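Local structure of helicase-like protein (Bacteroides thetaiotaomicron, 2FG1) at residues 16-27 with 117-127; 63-71 with 102-113. The protein probably acts as a macrodomain ADP-ribosyl hydrolase, releasing ADP-ribose from modified thymidine in DNA. All blocks are in the same frame, centred on the assembly; numbering follows the deposited sequence. Where two conformers were deposited one is given.

Both interactions are built on the same mixed sheet of this macro domain, and they join at helix 100-117, which runs on into strand 120-123. Interaction 1 ties two parallel strands inside the sheet: backbone hydrogen bonds carry it, with a watered, polar histidine-serine end beside a surface loop and an apolar face turned to the helix. Interaction 2 lays that helix on the outermost strand 68-74 and has no clear direct hydrogen bond between its segments; stacked rings, aliphatic groups and two waters do the work. The two meet in the buried layer under the helix, where Val23 and Thr25 of interaction 1 pack on Phe113 and Val110 of interaction 2.

Interaction 1. Residues 16-27 with 117-127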
loop_
_atom_site.group_PDB
_atom_site.type_symbol
_atom_site.label_atom_id
_atom_site.label_comp_id
_atom_site.label_asym_id
_atom_site.label_seq_id
_atom_site.Cartn_x
_atom_site.Cartn_y
_atom_site.Cartn_z
ATOM N N PRO A 16 9.042 3.508 9.739
ATOM C CA PRO A 16 8.236 4.736 9.665
ATOM C C PRO A 16 8.463 5.701 10.823
ATOM O O PRO A 16 8.719 5.277 11.960
ATOM C CB PRO A 16 6.806 4.208 9.681
ATOM C CG PRO A 16 6.899 2.914 10.454
ATOM C CD PRO A 16 8.209 2.321 10.028
ATOM N N ILE A 17 8.379 6.993 10.523
ATOM C CA ILE A 17 8.648 8.050 11.494
ATOM C C ILE A 17 7.477 8.312 12.428
ATOM O O ILE A 17 6.363 7.845 12.203
ATOM C CB ILE A 17 9.011 9.389 10.791
ATOM C CG1 ILE A 17 7.803 9.947 10.029
ATOM C CG2 ILE A 17 10.250 9.203 9.905
ATOM C CD1 ILE A 17 7.911 11.422 9.628
ATOM N N GLY A 18 7.746 9.092 13.468
ATOM C CA GLY A 18 6.693 9.688 14.276
ATOM C C GLY A 18 6.149 8.745 15.316
ATOM O O GLY A 18 6.776 7.745 15.666
ATOM N N SER A 19 4.960 9.077 15.800
ATOM C CA SER A 19 4.376 8.397 16.941
ATOM C C SER A 19 2.992 7.869 16.593
ATOM O O SER A 19 2.492 8.065 15.480
ATOM C CB SER A 19 4.279 9.366 18.118
ATOM O OG SER A 19 3.455 10.465 17.776
ATOM N N GLY A 20 2.386 7.184 17.560
ATOM C CA GLY A 20 1.027 6.686 17.412
ATOM C C GLY A 20 0.932 5.414 16.590
ATOM O O GLY A 20 1.949 4.776 16.273
ATOM N N VAL A 21 -0.299 5.045 16.256
ATOM C CA VAL A 21 -0.554 3.861 15.454
ATOM C C VAL A 21 -0.228 4.180 13.988
ATOM O O VAL A 21 -0.568 5.254 13.479
ATOM C CB VAL A 21 -2.024 3.381 15.610
ATOM C CG1 VAL A 21 -2.262 2.111 14.823
ATOM C CG2 VAL A 21 -2.375 3.144 17.085
ATOM N N LYS A 22 0.444 3.249 13.318
ATOM C CA LYS A 22 0.933 3.465 11.954
ATOM C C LYS A 22 0.520 2.315 11.049
ATOM O O LYS A 22 0.524 1.153 11.472
ATOM C CB LYS A 22 2.461 3.583 11.950
ATOM C CG LYS A 22 3.043 4.625 12.910
ATOM C CD LYS A 22 4.558 4.470 13.049
ATOM C CE LYS A 22 5.117 5.325 14.168
ATOM N NZ LYS A 22 6.605 5.316 14.137
ATOM N N VAL A 23 0.178 2.642 9.806
ATOM C CA VAL A 23 -0.151 1.640 8.786
ATOM C C VAL A 23 0.775 1.857 7.597
ATOM O O VAL A 23 0.778 2.946 6.989
ATOM C CB VAL A 23 -1.625 1.737 8.331
ATOM C CG1 VAL A 23 -1.936 0.681 7.278
ATOM C CG2 VAL A 23 -2.573 1.569 9.521
ATOM N N ILE A 24 1.567 0.839 7.274
ATOM C CA ILE A 24 2.418 0.870 6.083
ATOM C C ILE A 24 1.611 0.282 4.933
ATOM O O ILE A 24 1.192 -0.884 4.998
ATOM C CB ILE A 24 3.689 0.029 6.297
ATOM C CG1 ILE A 24 4.547 0.623 7.412
ATOM C CG2 ILE A 24 4.511 -0.080 4.995
ATOM C CD1 ILE A 24 5.564 -0.359 7.982
ATOM N N THR A 25 1.387 1.065 3.882
ATOM C CA THR A 25 0.555 0.637 2.756
ATOM C C THR A 25 1.417 0.377 1.537
ATOM O O THR A 25 2.276 1.191 1.206
ATOM C CB THR A 25 -0.480 1.709 2.363
ATOM O OG1 THR A 25 0.199 2.925 2.013
ATOM C CG2 THR A 25 -1.436 2.002 3.495
ATOM N N HIS A 26 1.167 -0.727 0.834
ATOM C CA HIS A 26 1.889 -0.986 -0.411
ATOM C C HIS A 26 1.002 -1.783 -1.365
ATOM O O HIS A 26 0.008 -2.377 -0.955
ATOM C CB HIS A 26 3.216 -1.692 -0.113
ATOM C CG HIS A 26 3.039 -3.100 0.334
ATOM N ND1 HIS A 26 3.518 -4.162 -0.395
ATOM C CD2 HIS A 26 2.370 -3.623 1.389
ATOM C CE1 HIS A 26 3.171 -5.289 0.206
ATOM N NE2 HIS A 26 2.468 -4.990 1.284
ATOM N N ILE A 27 1.361 -1.760 -2.643
ATOM C CA ILE A 27 0.552 -2.367 -3.695
ATOM C C ILE A 27 1.056 -3.760 -4.036
ATOM O O ILE A 27 2.223 -3.949 -4.434
ATOM C CB ILE A 27 0.523 -1.496 -4.968
ATOM C CG1 ILE A 27 -0.158 -0.148 -4.683
ATOM C CG2 ILE A 27 -0.220 -2.225 -6.089
ATOM C CD1 ILE A 27 -0.037 0.869 -5.827
ATOM N N HIS A 117 -8.521 3.279 13.897
ATOM C CA HIS A 117 -7.358 3.048 14.752
ATOM C C HIS A 117 -6.575 4.320 15.085
ATOM O O HIS A 117 -5.523 4.253 15.738
ATOM C CB HIS A 117 -6.468 1.956 14.150
ATOM C CG HIS A 117 -7.105 0.603 14.166
ATOM N ND1 HIS A 117 -7.858 0.120 13.119
ATOM C CD2 HIS A 117 -7.131 -0.355 15.123
ATOM C CE1 HIS A 117 -8.306 -1.086 13.421
ATOM N NE2 HIS A 117 -7.878 -1.397 14.632
ATOM N N LYS A 118 -7.101 5.474 14.673
ATOM C CA LYS A 118 -6.458 6.781 14.904
ATOM C C LYS A 118 -5.018 6.762 14.383
ATOM O O LYS A 118 -4.095 7.272 15.036
ATOM C CB LYS A 118 -6.515 7.172 16.388
ATOM C CG LYS A 118 -7.933 7.219 16.951
ATOM C CD LYS A 118 -7.942 7.625 18.420
ATOM C CE LYS A 118 -9.365 7.619 18.980
ATOM N NZ LYS A 118 -10.280 8.474 18.160
ATOM N N ALA A 119 -4.851 6.183 13.198
ATOM C CA ALA A 119 -3.532 5.892 12.665
ATOM C C ALA A 119 -3.096 6.871 11.594
ATOM O O ALA A 119 -3.902 7.634 11.058
ATOM C CB ALA A 119 -3.497 4.481 12.134
ATOM N N SER A 120 -1.803 6.831 11.293
ATOM C CA SER A 120 -1.230 7.539 10.143
ATOM C C SER A 120 -0.756 6.520 9.117
ATOM O O SER A 120 -0.590 5.338 9.422
ATOM C CB SER A 120 -0.058 8.401 10.591
ATOM O OG SER A 120 0.932 7.615 11.239
ATOM N N VAL A 121 -0.550 6.991 7.889
ATOM C CA VAL A 121 -0.157 6.147 6.757
ATOM C C VAL A 121 1.271 6.443 6.321
ATOM O O VAL A 121 1.703 7.604 6.292
ATOM C CB VAL A 121 -1.159 6.311 5.598
ATOM C CG1 VAL A 121 -0.662 5.677 4.295
ATOM C CG2 VAL A 121 -2.495 5.695 5.988
ATOM N N HIS A 122 1.989 5.372 5.993
ATOM C CA HIS A 122 3.397 5.417 5.637
ATOM C C HIS A 122 3.589 4.552 4.412
ATOM O O HIS A 122 3.133 3.408 4.388
ATOM C CB HIS A 122 4.222 4.924 6.825
ATOM C CG HIS A 122 4.018 5.774 8.033
ATOM N ND1 HIS A 122 4.859 6.815 8.352
ATOM C CD2 HIS A 122 2.996 5.817 8.919
ATOM C CE1 HIS A 122 4.391 7.435 9.422
ATOM N NE2 HIS A 122 3.258 6.853 9.780
HETATM N N MSE A 123 4.245 5.081 3.382
HETATM C CA MSE A 123 4.303 4.341 2.129
HETATM C C MSE A 123 5.529 4.654 1.317
HETATM O O MSE A 123 6.066 5.749 1.393
HETATM C CB MSE A 123 3.057 4.636 1.289
HETATM C CG MSE A 123 2.921 6.098 0.848
HETATM SE SE MSE A 123 1.559 6.397 -0.451
HETATM C CE MSE A 123 -0.001 6.241 0.633
ATOM N N PRO A 124 5.952 3.695 0.474
ATOM C CA PRO A 124 6.903 4.042 -0.583
ATOM C C PRO A 124 6.157 4.809 -1.690
ATOM O O PRO A 124 4.964 5.125 -1.526
ATOM C CB PRO A 124 7.375 2.667 -1.071
ATOM C CG PRO A 124 6.143 1.799 -0.899
ATOM C CD PRO A 124 5.514 2.282 0.398
ATOM N N ARG A 125 6.847 5.129 -2.789
ATOM C CA ARG A 125 6.181 5.748 -3.944
ATOM C C ARG A 125 5.388 4.675 -4.671
ATOM O O ARG A 125 5.810 4.126 -5.691
ATOM C CB ARG A 125 7.179 6.405 -4.907
ATOM C CG ARG A 125 8.051 7.478 -4.286
ATOM C CD ARG A 125 8.823 8.261 -5.343
ATOM N NE ARG A 125 7.990 9.281 -5.976
ATOM C CZ ARG A 125 7.824 10.521 -5.514
ATOM N NH1 ARG A 125 7.051 11.368 -6.167
ATOM N NH2 ARG A 125 8.422 10.920 -4.401
ATOM N N ILE A 126 4.221 4.353 -4.107
ATOM C CA ILE A 126 3.427 3.201 -4.550
ATOM C C ILE A 126 3.057 3.305 -6.034
ATOM O O ILE A 126 2.643 4.358 -6.525
ATOM C CB ILE A 126 2.170 2.959 -3.666
ATOM C CG1 ILE A 126 1.210 4.163 -3.716
ATOM C CG2 ILE A 126 2.570 2.618 -2.210
ATOM C CD1 ILE A 126 -0.139 3.897 -3.050
ATOM N N GLY A 127 3.242 2.202 -6.744
ATOM C CA GLY A 127 2.961 2.126 -8.190
ATOM C C GLY A 127 4.076 2.536 -9.140
ATOM O O GLY A 127 4.017 2.217 -10.332
HETATM O O HOH W 1 3.679 8.311 12.635
HETATM O O HOH W 2 0.295 7.799 13.905
HETATM O O HOH W 3 -2.360 6.885 17.149
#
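Val21 O is held by three groups: the backbone N of Ser120 at 3.0 Å, water 2 at 2.7 Å, and a CA-H...O contact from Ala119. Water 2 also donates to Ser19 O and accepts from Ser120 OG, tying the preceding loop to the neighbouring strand. The strands run in parallel register, Lys22 beside Ser120 and Ile24 beside His122. Val23 N gives Ser120 O a fairly straight bond of 2.8 Å (157° at the hydrogen), and further bonds link His122 N to Val23 O and Thr25 N to His122 O.

His122 has the largest share of the contact. Its ring swings to the backbone N side (chi1 -60°), and NE2 reaches back 2.8 Å to Ser120 OG. Pro16 CB lies over one face of the ring, 3.8 Å from its centroid, in a CH-pi contact. ND1 bonds to the hydroxyl of Tyr156, so both ring nitrogens are bonded, fixing the ring's rotation. Lys22 lays CB and CG alongside the ring, meeting CD2 and NE2; its NZ bonds to Pro16 O and, at 2.9 Å, to Gly18 O. Without the imidazole, as with an alanine here, Ser120 OG and the Tyr156 hydroxyl would each probably lose a partner, and a gap would open beneath Pro16.

The side of the sheet turned to helix 100-117 is largely apolar: Val23 CG2 meets Ala119 CB, and the side chains of Thr25 and Val121 cross at about a right angle, CG2 meeting CG1. Thr25 OG1, against Met123 CB, and the backbone O of Thr25 are buried with no partner in the model. Ile27 CD1 closes on Ile126 CB at 3.7 Å. Adjacent parallel strands with helices packed on the sheet are the core of the macro-domain alpha/beta fold.

Interaction 2. Residues 63-71 with 102-113; sequences FTLGAVQFV and AVRQCLKEVALF
Phe70 and Phe113 stack where helix 100-117 packs on the outermost strand of the macro-domain alpha/beta sheet. This is the tight end. The rings form an offset stack, centroids 3.9 Å apart and planes nearly parallel at 2°, their side chains sliding past each other in opposite directions. Phe113 turns its ring away from its own backbone N (chi1 -178°) and lays it across one face of Phe70, while Val68 CG1 covers the opposite face and Val110 CA sits at the edge. Phe113 in turn meets Tyr78 of the next strand edge-to-face. Val68 sends its other branch to the helix, CG2 lying 3.6 Å from Cys106 CB.

Close packing continues at the turn that leads into the strand. Gly66 takes the third place of a type II turn from Thr64 to Ala67, and its CA rests against Ala102 O in a CA-H...O contact and 3.4 Å from Gln105 OE1. Next to it, Leu65 CB touches Ala102 CB.

The outer side, at Glu109, is looser and wet. The extended Glu109 chain passes the edge of the Phe70 ring, with OE2 3.6 Å from Phe70 CE2 and the carboxylate turned 57° from the ring plane. Its other oxygen joins the segments through solvent: Glu109 OE1 accepts from water 4 at 2.7 Å and from water 5 at 2.6 Å, and these waters bond in turn to Gly66 O and Val68 N.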
loop_
_atom_site.group_PDB
_atom_site.type_symbol
_atom_site.label_atom_id
_atom_site.label_comp_id
_atom_site.label_asym_id
_atom_site.label_seq_id
_atom_site.Cartn_x
_atom_site.Cartn_y
_atom_site.Cartn_z
ATOM N N PHE A 63 -9.783 -12.348 -2.775
ATOM C CA PHE A 63 -8.456 -12.055 -3.287
ATOM C C PHE A 63 -8.645 -11.386 -4.639
ATOM O O PHE A 63 -8.457 -11.997 -5.696
ATOM C CB PHE A 63 -7.592 -13.318 -3.389
ATOM C CG PHE A 63 -6.132 -13.026 -3.595
ATOM C CD1 PHE A 63 -5.305 -12.769 -2.503
ATOM C CD2 PHE A 63 -5.584 -12.990 -4.874
ATOM C CE1 PHE A 63 -3.969 -12.477 -2.683
ATOM C CE2 PHE A 63 -4.248 -12.704 -5.063
ATOM C CZ PHE A 63 -3.436 -12.451 -3.971
ATOM N N THR A 64 -9.055 -10.124 -4.582
ATOM C CA THR A 64 -9.526 -9.408 -5.763
ATOM C C THR A 64 -8.949 -7.998 -5.777
ATOM O O THR A 64 -8.622 -7.432 -4.732
ATOM C CB THR A 64 -11.080 -9.322 -5.804
ATOM O OG1 THR A 64 -11.579 -8.827 -4.556
ATOM C CG2 THR A 64 -11.684 -10.687 -6.063
ATOM N N LEU A 65 -8.840 -7.432 -6.974
ATOM C CA LEU A 65 -8.458 -6.034 -7.129
ATOM C C LEU A 65 -9.357 -5.148 -6.271
ATOM O O LEU A 65 -10.596 -5.279 -6.322
ATOM C CB LEU A 65 -8.556 -5.617 -8.599
ATOM C CG LEU A 65 -7.452 -6.177 -9.501
ATOM C CD1 LEU A 65 -7.878 -6.075 -10.958
ATOM C CD2 LEU A 65 -6.131 -5.460 -9.280
ATOM N N GLY A 66 -8.747 -4.264 -5.484
ATOM C CA GLY A 66 -9.505 -3.386 -4.602
ATOM C C GLY A 66 -9.581 -3.864 -3.166
ATOM O O GLY A 66 -9.946 -3.086 -2.293
ATOM N N ALA A 67 -9.217 -5.126 -2.919
ATOM C CA ALA A 67 -9.252 -5.690 -1.567
ATOM C C ALA A 67 -7.975 -5.376 -0.790
ATOM O O ALA A 67 -6.912 -5.129 -1.377
ATOM C CB ALA A 67 -9.493 -7.202 -1.613
ATOM N N VAL A 68 -8.077 -5.400 0.537
ATOM C CA VAL A 68 -6.948 -5.094 1.413
ATOM C C VAL A 68 -6.933 -6.075 2.574
ATOM O O VAL A 68 -7.982 -6.373 3.159
ATOM C CB VAL A 68 -7.043 -3.645 1.980
ATOM C CG1 VAL A 68 -5.808 -3.308 2.819
ATOM C CG2 VAL A 68 -7.216 -2.627 0.859
ATOM N N GLN A 69 -5.728 -6.525 2.932
ATOM C CA GLN A 69 -5.486 -7.324 4.127
ATOM C C GLN A 69 -4.607 -6.527 5.075
ATOM O O GLN A 69 -3.552 -6.030 4.669
ATOM C CB GLN A 69 -4.773 -8.610 3.727
ATOM C CG GLN A 69 -4.363 -9.518 4.869
ATOM C CD GLN A 69 -3.566 -10.683 4.353
ATOM O OE1 GLN A 69 -2.560 -10.502 3.676
ATOM N NE2 GLN A 69 -4.007 -11.898 4.677
ATOM N N PHE A 70 -5.042 -6.402 6.331
ATOM C CA PHE A 70 -4.289 -5.676 7.350
ATOM C C PHE A 70 -3.629 -6.661 8.295
ATOM O O PHE A 70 -4.299 -7.539 8.851
ATOM C CB PHE A 70 -5.208 -4.729 8.141
ATOM C CG PHE A 70 -5.874 -3.679 7.285
ATOM C CD1 PHE A 70 -5.269 -2.444 7.079
ATOM C CD2 PHE A 70 -7.106 -3.927 6.683
ATOM C CE1 PHE A 70 -5.888 -1.474 6.280
ATOM C CE2 PHE A 70 -7.726 -2.959 5.881
ATOM C CZ PHE A 70 -7.114 -1.731 5.691
ATOM N N VAL A 71 -2.311 -6.569 8.434
ATOM C CA VAL A 71 -1.594 -7.450 9.353
ATOM C C VAL A 71 -0.865 -6.618 10.383
ATOM O O VAL A 71 -0.305 -5.564 10.086
ATOM C CB VAL A 71 -0.615 -8.429 8.624
ATOM C CG1 VAL A 71 0.562 -7.691 8.024
ATOM C CG2 VAL A 71 -0.113 -9.515 9.559
ATOM N N ALA A 102 -8.587 0.253 -8.734
ATOM C CA ALA A 102 -8.346 -0.717 -7.676
ATOM C C ALA A 102 -7.601 -0.089 -6.504
ATOM O O ALA A 102 -7.976 -0.288 -5.346
ATOM C CB ALA A 102 -7.577 -1.923 -8.215
ATOM N N VAL A 103 -6.551 0.683 -6.785
ATOM C CA VAL A 103 -5.811 1.341 -5.716
ATOM C C VAL A 103 -6.732 2.276 -4.941
ATOM O O VAL A 103 -6.670 2.316 -3.725
ATOM C CB VAL A 103 -4.556 2.094 -6.226
ATOM C CG1 VAL A 103 -3.834 2.776 -5.067
ATOM C CG2 VAL A 103 -3.612 1.122 -6.933
ATOM N N ARG A 104 -7.576 3.023 -5.642
ATOM C CA ARG A 104 -8.520 3.911 -4.960
ATOM C C ARG A 104 -9.449 3.121 -4.034
ATOM O O ARG A 104 -9.654 3.517 -2.879
ATOM C CB ARG A 104 -9.322 4.740 -5.947
ATOM C CG ARG A 104 -10.307 5.637 -5.208
ATOM C CD ARG A 104 -11.187 6.419 -6.130
ATOM N NE ARG A 104 -10.471 7.392 -6.949
ATOM C CZ ARG A 104 -10.159 8.621 -6.544
ATOM N NH1 ARG A 104 -10.419 9.019 -5.291
ATOM N NH2 ARG A 104 -9.546 9.452 -7.378
ATOM N N GLN A 105 -9.981 2.004 -4.521
ATOM C CA GLN A 105 -10.849 1.161 -3.689
ATOM C C GLN A 105 -10.093 0.657 -2.461
ATOM O O GLN A 105 -10.623 0.673 -1.342
ATOM C CB GLN A 105 -11.437 0.003 -4.497
ATOM C CG GLN A 105 -12.389 -0.885 -3.687
ATOM C CD GLN A 105 -13.116 -1.922 -4.515
ATOM O OE1 GLN A 105 -12.616 -2.405 -5.533
ATOM N NE2 GLN A 105 -14.329 -2.259 -4.086
ATOM N N CYS A 106 -8.847 0.240 -2.657
ATOM C CA CYS A 106 -8.019 -0.170 -1.530
ATOM C C CYS A 106 -7.869 0.959 -0.521
ATOM O O CYS A 106 -7.991 0.746 0.687
ATOM C CB CYS A 106 -6.624 -0.568 -2.007
ATOM S SG CYS A 106 -6.517 -2.040 -3.056
ATOM N N LEU A 107 -7.601 2.171 -1.014
ATOM C CA LEU A 107 -7.390 3.308 -0.141
ATOM C C LEU A 107 -8.661 3.719 0.599
ATOM O O LEU A 107 -8.562 4.218 1.721
ATOM C CB LEU A 107 -6.762 4.485 -0.893
ATOM C CG LEU A 107 -5.290 4.253 -1.298
ATOM C CD1 LEU A 107 -4.816 5.339 -2.273
ATOM C CD2 LEU A 107 -4.377 4.186 -0.085
ATOM N N LYS A 108 -9.834 3.482 0.008
ATOM C CA LYS A 108 -11.088 3.704 0.739
ATOM C C LYS A 108 -11.140 2.805 1.988
ATOM O O LYS A 108 -11.579 3.237 3.063
ATOM C CB LYS A 108 -12.300 3.421 -0.150
ATOM C CG LYS A 108 -12.686 4.547 -1.116
ATOM C CD LYS A 108 -14.018 4.250 -1.805
ATOM C CE LYS A 108 -14.570 5.440 -2.572
ATOM N NZ LYS A 108 -13.641 5.969 -3.591
ATOM N N GLU A 109 -10.698 1.560 1.839
ATOM C CA GLU A 109 -10.696 0.639 2.981
ATOM C C GLU A 109 -9.620 1.031 4.001
ATOM O O GLU A 109 -9.856 0.977 5.222
ATOM C CB GLU A 109 -10.560 -0.822 2.529
ATOM C CG GLU A 109 -10.789 -1.821 3.672
ATOM C CD GLU A 109 -10.785 -3.268 3.232
ATOM O OE1 GLU A 109 -10.934 -3.542 2.025
ATOM O OE2 GLU A 109 -10.654 -4.151 4.110
ATOM N N VAL A 110 -8.452 1.454 3.516
ATOM C CA VAL A 110 -7.413 1.964 4.399
ATOM C C VAL A 110 -7.907 3.198 5.164
ATOM O O VAL A 110 -7.599 3.356 6.349
ATOM C CB VAL A 110 -6.120 2.273 3.621
ATOM C CG1 VAL A 110 -5.106 3.006 4.495
ATOM C CG2 VAL A 110 -5.525 0.962 3.074
ATOM N N ALA A 111 -8.677 4.068 4.507
ATOM C CA ALA A 111 -9.205 5.246 5.198
ATOM C C ALA A 111 -10.059 4.843 6.407
ATOM O O ALA A 111 -9.902 5.398 7.494
ATOM C CB ALA A 111 -9.993 6.124 4.244
ATOM N N LEU A 112 -10.960 3.883 6.220
ATOM C CA LEU A 112 -11.808 3.432 7.329
ATOM C C LEU A 112 -10.981 2.814 8.447
ATOM O O LEU A 112 -11.206 3.097 9.623
ATOM C CB LEU A 112 -12.851 2.436 6.837
ATOM C CG LEU A 112 -13.851 2.967 5.815
ATOM C CD1 LEU A 112 -14.657 1.825 5.234
ATOM C CD2 LEU A 112 -14.759 3.981 6.431
ATOM N N PHE A 113 -10.017 1.982 8.076
ATOM C CA PHE A 113 -9.178 1.309 9.065
ATOM C C PHE A 113 -8.351 2.320 9.875
ATOM O O PHE A 113 -8.282 2.238 11.114
ATOM C CB PHE A 113 -8.268 0.294 8.358
ATOM C CG PHE A 113 -7.388 -0.506 9.288
ATOM C CD1 PHE A 113 -7.772 -1.774 9.703
ATOM C CD2 PHE A 113 -6.164 -0.008 9.716
ATOM C CE1 PHE A 113 -6.948 -2.530 10.551
ATOM C CE2 PHE A 113 -5.338 -0.748 10.575
ATOM C CZ PHE A 113 -5.734 -2.008 10.986
HETATM O O HOH W 4 -11.883 -2.843 -0.436
HETATM O O HOH W 5 -10.774 -6.122 1.462
#